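Local structure of acyl-CoA dehydrogenase (3NF4) at residues L135-A140 and A145-A150; D174-F179 and L201-P206. The protein binds flavin adenine dinucleotide and, as an acyl-CoA dehydrogenase, probably oxidises acyl-CoA thioesters to their enoyl-CoA products. All coordinates share one frame; numbering follows the deposited sequence.

Interaction 1: L135-A140 and A145-A150. With FAD (flavin-adenine dinucleotide), chain C.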
loop_
_atom_site.group_PDB
_atom_site.type_symbol
_atom_site.label_atom_id
_atom_site.label_comp_id
_atom_site.label_asym_id
_atom_site.label_seq_id
_atom_site.Cartn_x
_atom_site.Cartn_y
_atom_site.Cartn_z
ATOM N N LEU A 135 16.864 -14.176 26.308
ATOM C CA LEU A 135 15.865 -15.201 26.020
ATOM C C LEU A 135 16.161 -15.958 24.723
ATOM O O LEU A 135 16.128 -17.190 24.701
ATOM C CB LEU A 135 14.448 -14.586 26.023
ATOM C CG LEU A 135 13.204 -15.433 25.725
ATOM C CD1 LEU A 135 12.675 -16.086 26.971
ATOM C CD2 LEU A 135 12.080 -14.607 25.103
ATOM N N SER A 136 16.463 -15.212 23.658
ATOM C CA SER A 136 16.725 -15.764 22.334
ATOM C C SER A 136 17.987 -16.650 22.216
ATOM O O SER A 136 19.010 -16.390 22.855
ATOM C CB SER A 136 16.814 -14.625 21.312
ATOM O OG SER A 136 15.627 -13.856 21.284
ATOM N N GLU A 137 17.889 -17.680 21.372
ATOM C CA GLU A 137 19.018 -18.540 20.986
ATOM C C GLU A 137 19.076 -18.579 19.450
ATOM O O GLU A 137 18.138 -18.131 18.796
ATOM C CB GLU A 137 18.871 -19.957 21.592
ATOM C CG GLU A 137 18.800 -19.949 23.124
ATOM C CD GLU A 137 18.643 -21.330 23.793
ATOM O OE1 GLU A 137 18.994 -22.379 23.184
ATOM O OE2 GLU A 137 18.196 -21.347 24.969
ATOM N N PRO A 138 20.170 -19.114 18.866
ATOM C CA PRO A 138 20.240 -19.149 17.379
ATOM C C PRO A 138 19.094 -19.948 16.721
ATOM O O PRO A 138 18.565 -19.529 15.686
ATOM C CB PRO A 138 21.595 -19.806 17.085
ATOM C CG PRO A 138 22.325 -19.923 18.448
ATOM C CD PRO A 138 21.282 -19.846 19.515
ATOM N N GLN A 139 18.690 -21.056 17.336
ATOM C CA GLN A 139 17.612 -21.891 16.785
ATOM C C GLN A 139 16.195 -21.489 17.258
ATOM O O GLN A 139 15.223 -22.217 17.027
ATOM C CB GLN A 139 17.897 -23.390 17.042
ATOM C CG GLN A 139 17.571 -23.938 18.466
ATOM C CD GLN A 139 18.369 -23.292 19.623
ATOM O OE1 GLN A 139 19.535 -22.874 19.470
ATOM N NE2 GLN A 139 17.737 -23.238 20.794
ATOM N N ALA A 140 16.089 -20.325 17.899
ATOM C CA ALA A 140 14.853 -19.914 18.572
ATOM C C ALA A 140 14.821 -18.411 18.905
ATOM O O ALA A 140 15.314 -17.966 19.955
ATOM C CB ALA A 140 14.621 -20.778 19.839
ATOM N N ALA A 145 9.528 -21.419 23.096
ATOM C CA ALA A 145 9.491 -22.771 23.687
ATOM C C ALA A 145 10.570 -23.767 23.222
ATOM O O ALA A 145 10.831 -24.752 23.908
ATOM C CB ALA A 145 8.102 -23.382 23.496
ATOM N N ALA A 146 11.191 -23.507 22.074
ATOM C CA ALA A 146 12.209 -24.410 21.521
ATOM C C ALA A 146 13.635 -24.148 22.059
ATOM O O ALA A 146 14.619 -24.681 21.528
ATOM C CB ALA A 146 12.182 -24.360 19.979
ATOM N N LEU A 147 13.741 -23.337 23.112
ATOM C CA LEU A 147 15.050 -22.980 23.662
ATOM C C LEU A 147 15.718 -24.182 24.349
ATOM O O LEU A 147 15.043 -25.148 24.725
ATOM C CB LEU A 147 14.979 -21.738 24.570
ATOM C CG LEU A 147 14.299 -21.771 25.938
ATOM C CD1 LEU A 147 15.085 -22.609 26.956
ATOM C CD2 LEU A 147 14.125 -20.363 26.463
ATOM N N ARG A 148 17.038 -24.121 24.509
ATOM C CA ARG A 148 17.781 -25.300 24.946
ATOM C C ARG A 148 18.934 -25.129 25.942
ATOM O O ARG A 148 19.494 -26.134 26.391
ATOM C CB ARG A 148 18.242 -26.082 23.723
ATOM C CG ARG A 148 17.557 -27.421 23.605
ATOM C CD ARG A 148 17.525 -27.904 22.170
ATOM N NE ARG A 148 16.146 -27.999 21.681
ATOM C CZ ARG A 148 15.459 -29.144 21.562
ATOM N NH1 ARG A 148 16.017 -30.328 21.886
ATOM N NH2 ARG A 148 14.208 -29.105 21.100
ATOM N N CYS A 149 19.282 -23.885 26.284
ATOM C CA CYS A 149 20.281 -23.615 27.317
ATOM C C CYS A 149 19.876 -24.397 28.576
ATOM O O CYS A 149 18.741 -24.282 29.058
ATOM C CB CYS A 149 20.396 -22.111 27.607
ATOM S SG CYS A 149 21.940 -21.574 28.470
ATOM N N ALA A 150 20.793 -25.221 29.075
ATOM C CA ALA A 150 20.463 -26.143 30.160
ATOM C C ALA A 150 20.828 -25.619 31.552
ATOM O O ALA A 150 21.946 -25.174 31.786
ATOM C CB ALA A 150 21.090 -27.522 29.900
HETATM P PA FAD C . 13.108 -16.282 12.804
HETATM O O1A FAD C . 12.271 -16.734 13.969
HETATM O O2A FAD C . 14.085 -17.272 12.229
HETATM O O5B FAD C . 12.126 -15.820 11.610
HETATM C C5B FAD C . 12.541 -15.602 10.263
HETATM C C4B FAD C . 11.329 -15.179 9.419
HETATM O O4B FAD C . 10.265 -16.154 9.463
HETATM C C3B FAD C . 10.743 -13.863 9.913
HETATM O O3B FAD C . 10.388 -13.065 8.786
HETATM C C2B FAD C . 9.477 -14.261 10.654
HETATM O O2B FAD C . 8.507 -13.190 10.694
HETATM C C1B FAD C . 9.044 -15.545 9.920
HETATM N N9A FAD C . 8.286 -16.397 10.869
HETATM C C8A FAD C . 8.790 -17.039 11.963
HETATM N N7A FAD C . 7.781 -17.674 12.600
HETATM C C5A FAD C . 6.648 -17.435 11.900
HETATM C C6A FAD C . 5.320 -17.824 12.057
HETATM N N6A FAD C . 4.969 -18.602 13.110
HETATM N N1A FAD C . 4.384 -17.411 11.149
HETATM C C2A FAD C . 4.728 -16.631 10.106
HETATM N N3A FAD C . 6.003 -16.236 9.946
HETATM C C4A FAD C . 6.969 -16.622 10.817
HETATM N N1 FAD C . 16.411 -11.089 21.913
HETATM C C2 FAD C . 16.343 -11.100 23.280
HETATM O O2 FAD C . 15.775 -12.044 23.889
HETATM N N3 FAD C . 16.886 -10.085 24.003
HETATM C C4 FAD C . 17.505 -9.040 23.394
HETATM O O4 FAD C . 17.997 -8.126 24.103
HETATM C C4X FAD C . 17.579 -9.006 21.988
HETATM N N5 FAD C . 18.205 -7.978 21.355
HETATM C C5X FAD C . 18.292 -7.982 19.998
HETATM C C6 FAD C . 18.938 -6.929 19.348
HETATM C C7 FAD C . 19.042 -6.906 17.956
HETATM C C7M FAD C . 19.751 -5.747 17.294
HETATM C C8 FAD C . 18.485 -7.959 17.222
HETATM C C8M FAD C . 18.534 -8.041 15.718
HETATM C C9 FAD C . 17.837 -9.003 17.877
HETATM C C9A FAD C . 17.727 -9.035 19.259
HETATM N N10 FAD C . 17.087 -10.067 19.871
HETATM C C10 FAD C . 17.022 -10.072 21.238
HETATM C "C1'" FAD C . 16.496 -11.189 19.078
HETATM C "C2'" FAD C . 15.204 -10.830 18.297
HETATM O "O2'" FAD C . 14.108 -10.660 19.219
HETATM C "C3'" FAD C . 14.900 -11.840 17.152
HETATM O "O3'" FAD C . 15.932 -11.699 16.167
HETATM C "C4'" FAD C . 13.541 -11.715 16.425
HETATM O "O4'" FAD C . 12.448 -11.597 17.353
HETATM C "C5'" FAD C . 13.186 -12.827 15.402
HETATM O "O5'" FAD C . 13.750 -14.148 15.600
HETATM P P FAD C . 14.795 -14.773 14.524
HETATM O O1P FAD C . 15.891 -13.753 14.270
HETATM O O2P FAD C . 15.214 -16.156 14.940
HETATM O O3P FAD C . 13.871 -14.900 13.193
#
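With CG anti to its carbonyl carbon (chi1 -59°) and the chain extended beyond it (chi2 180°), Glu-137 lays its carboxylate against the backbone amides of Arg-148 and Cys-149. The N-H of Arg-148 is shared between the two oxygens, in bent bonds of 2.9 Å to OE1 and 3.0 Å to OE2 of Glu-137, while Cys-149 N gives a nearly straight bond of 3.1 Å to OE2 from the face of the carboxylate opposite to Arg-148 N. All three bonds arrive on the syn side, tilted out of the carboxylate plane. Gln-139, bent at chi2, folds back over the same group: its NE2 meets OE1 of Glu-137 at 2.8 Å from above the carboxylate plane. CB of Leu-147 lies 3.3 Å from Glu-137 OE2, and CB of Ala-140 and CB of Ala-146 make a loose apolar contact at 4.3 Å. The residues from Glu-137 to Ala-140 form a type I beta turn. One residue earlier, Ser-136 faces the flavin: its OG donates to N1 of the FAD at 2.9 Å and its backbone N to O2 of the FAD at 3.3 Å. Lys-164 adds a salt bridge to OE2, so the buried carboxylate, facing three N-H donors and a cation, is probably ionised.

Interaction 2: D174-F179 and L201-P206; sequences DFYTLF and LSFGKP
The phenolic OH of Tyr-176 accepts a hydrogen bond from the backbone N of Gly-171 and a weak one from that of Ala-173, while CZ of Phe-203 presses on the same oxygen at 3.3 Å. The two side chains approach from opposite directions, each having CG anti to its carbonyl carbon (chi1 -65° for Tyr-176 and -60° for Phe-203). Their rings are close to parallel, the planes 30° apart, but they are slid past one another until the centroids stand 5.2 Å apart and overlap is slight. CZ of Phe-203 does most of the touching: it lies obliquely against the outer part of the tyrosine ring, 3.4 Å from Tyr-176 CZ and 3.8 Å from both CE1 and CE2 of that ring. The contact is small, with the backbones far apart and the aromatic ends bridging the gap between them. Ile-167 packs on Tyr-176 and Thr-218 on Phe-203. Strand 175-181 belongs to the mixed sheet and pairs with strand 189-195 through Tyr-176, whereas strand 201-203 borders the antiparallel sheet beside strand 217-228. The pair thus lies between the two sheets of the beta domain that forms the middle of the acyl-CoA dehydrogenase fold.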
loop_
_atom_site.group_PDB
_atom_site.type_symbol
_atom_site.label_atom_id
_atom_site.label_comp_id
_atom_site.label_asym_id
_atom_site.label_seq_id
_atom_site.Cartn_x
_atom_site.Cartn_y
_atom_site.Cartn_z
ATOM N N ASP A 174 25.210 -4.837 34.319
ATOM C CA ASP A 174 25.567 -5.207 35.682
ATOM C C ASP A 174 24.866 -6.479 36.135
ATOM O O ASP A 174 25.357 -7.162 37.035
ATOM C CB ASP A 174 25.287 -4.054 36.660
ATOM C CG ASP A 174 25.960 -2.745 36.237
ATOM O OD1 ASP A 174 27.176 -2.720 35.968
ATOM O OD2 ASP A 174 25.266 -1.721 36.178
ATOM N N PHE A 175 23.729 -6.783 35.505
ATOM C CA PHE A 175 22.932 -7.973 35.792
ATOM C C PHE A 175 22.172 -8.433 34.550
ATOM O O PHE A 175 21.888 -7.635 33.641
ATOM C CB PHE A 175 21.975 -7.752 36.982
ATOM C CG PHE A 175 20.931 -6.667 36.759
ATOM C CD1 PHE A 175 19.663 -6.992 36.291
ATOM C CD2 PHE A 175 21.211 -5.329 37.033
ATOM C CE1 PHE A 175 18.693 -5.998 36.091
ATOM C CE2 PHE A 175 20.246 -4.328 36.829
ATOM C CZ PHE A 175 18.986 -4.668 36.367
ATOM N N TYR A 176 21.847 -9.727 34.526
ATOM C CA TYR A 176 21.208 -10.357 33.387
ATOM C C TYR A 176 19.989 -11.153 33.832
ATOM O O TYR A 176 20.075 -11.962 34.754
ATOM C CB TYR A 176 22.199 -11.278 32.647
ATOM C CG TYR A 176 23.351 -10.532 32.013
ATOM C CD1 TYR A 176 23.293 -10.112 30.682
ATOM C CD2 TYR A 176 24.488 -10.206 32.752
ATOM C CE1 TYR A 176 24.354 -9.410 30.106
ATOM C CE2 TYR A 176 25.553 -9.496 32.189
ATOM C CZ TYR A 176 25.478 -9.102 30.875
ATOM O OH TYR A 176 26.526 -8.407 30.325
ATOM N N THR A 177 18.860 -10.932 33.169
ATOM C CA THR A 177 17.707 -11.785 33.358
ATOM C C THR A 177 17.767 -12.928 32.340
ATOM O O THR A 177 17.604 -12.696 31.141
ATOM C CB THR A 177 16.404 -10.967 33.247
ATOM O OG1 THR A 177 16.312 -10.079 34.368
ATOM C CG2 THR A 177 15.190 -11.854 33.255
ATOM N N LEU A 178 17.981 -14.152 32.837
ATOM C CA LEU A 178 18.185 -15.360 32.028
ATOM C C LEU A 178 16.987 -16.321 32.000
ATOM O O LEU A 178 16.286 -16.475 33.007
ATOM C CB LEU A 178 19.404 -16.117 32.572
ATOM C CG LEU A 178 19.818 -17.470 31.971
ATOM C CD1 LEU A 178 20.240 -17.360 30.470
ATOM C CD2 LEU A 178 20.909 -18.133 32.826
ATOM N N PHE A 179 16.779 -16.993 30.863
ATOM C CA PHE A 179 15.794 -18.080 30.758
ATOM C C PHE A 179 16.460 -19.385 30.324
ATOM O O PHE A 179 17.009 -19.449 29.231
ATOM C CB PHE A 179 14.652 -17.701 29.802
ATOM C CG PHE A 179 13.810 -16.544 30.294
ATOM C CD1 PHE A 179 12.697 -16.768 31.105
ATOM C CD2 PHE A 179 14.138 -15.231 29.966
ATOM C CE1 PHE A 179 11.920 -15.695 31.580
ATOM C CE2 PHE A 179 13.370 -14.163 30.430
ATOM C CZ PHE A 179 12.258 -14.397 31.239
ATOM N N LEU A 201 30.791 -17.659 32.823
ATOM C CA LEU A 201 30.051 -16.814 31.866
ATOM C C LEU A 201 30.968 -15.916 31.030
ATOM O O LEU A 201 31.758 -15.155 31.572
ATOM C CB LEU A 201 28.992 -15.948 32.582
ATOM C CG LEU A 201 28.320 -14.807 31.779
ATOM C CD1 LEU A 201 27.488 -15.309 30.546
ATOM C CD2 LEU A 201 27.482 -13.911 32.683
ATOM N N SER A 202 30.828 -15.997 29.712
ATOM C CA SER A 202 31.656 -15.224 28.779
ATOM C C SER A 202 30.844 -14.725 27.558
ATOM O O SER A 202 29.831 -15.326 27.192
ATOM C CB SER A 202 32.853 -16.074 28.320
ATOM O OG SER A 202 32.406 -17.239 27.645
ATOM N N PHE A 203 31.299 -13.641 26.928
ATOM C CA PHE A 203 30.552 -13.024 25.830
ATOM C C PHE A 203 31.352 -12.958 24.540
ATOM O O PHE A 203 32.506 -12.541 24.553
ATOM C CB PHE A 203 30.084 -11.615 26.220
ATOM C CG PHE A 203 29.176 -11.587 27.416
ATOM C CD1 PHE A 203 27.814 -11.734 27.271
ATOM C CD2 PHE A 203 29.694 -11.413 28.696
ATOM C CE1 PHE A 203 26.965 -11.714 28.389
ATOM C CE2 PHE A 203 28.858 -11.384 29.819
ATOM C CZ PHE A 203 27.495 -11.538 29.670
ATOM N N GLY A 204 30.728 -13.342 23.424
ATOM C CA GLY A 204 31.373 -13.257 22.110
ATOM C C GLY A 204 31.545 -11.825 21.608
ATOM O O GLY A 204 31.175 -10.865 22.290
ATOM N N LYS A 205 32.082 -11.677 20.396
ATOM C CA LYS A 205 32.319 -10.342 19.829
ATOM C C LYS A 205 30.990 -9.699 19.342
ATOM O O LYS A 205 30.065 -10.417 18.907
ATOM C CB LYS A 205 33.402 -10.388 18.726
ATOM C CG LYS A 205 32.872 -10.378 17.311
ATOM C CD LYS A 205 33.895 -10.786 16.295
ATOM C CE LYS A 205 33.315 -10.680 14.860
ATOM N NZ LYS A 205 33.097 -9.255 14.343
ATOM N N PRO A 206 30.895 -8.352 19.422
ATOM C CA PRO A 206 29.716 -7.625 18.944
ATOM C C PRO A 206 29.362 -7.927 17.476
ATOM O O PRO A 206 30.239 -7.892 16.610
ATOM C CB PRO A 206 30.119 -6.153 19.116
ATOM C CG PRO A 206 31.135 -6.168 20.216
ATOM C CD PRO A 206 31.916 -7.430 19.970
#

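Overall arrangement
From the N terminus, the chain passes through its first helices and strand 131-134 before reaching interaction 1, which closes a short loop. It then runs through the hairpin of strands 150-154 and 157-168 into strand 175-181, where interaction 2 opens; this contact closes a longer loop containing strand 189-195. The two loops follow in series, neither nested nor crossed, with their centres about 14 Å apart. They meet at Phe-179, on whose CD2 Leu-135 CD1 packs at 3.4 Å and whose carbonyl lies by Leu-147. Interaction 1 ties the flavin-contacting residues after strand 131-134 to the lead-in of strand 150-154, an outermost strand of the antiparallel sheet within the chain; interaction 2 ties the two sheets together.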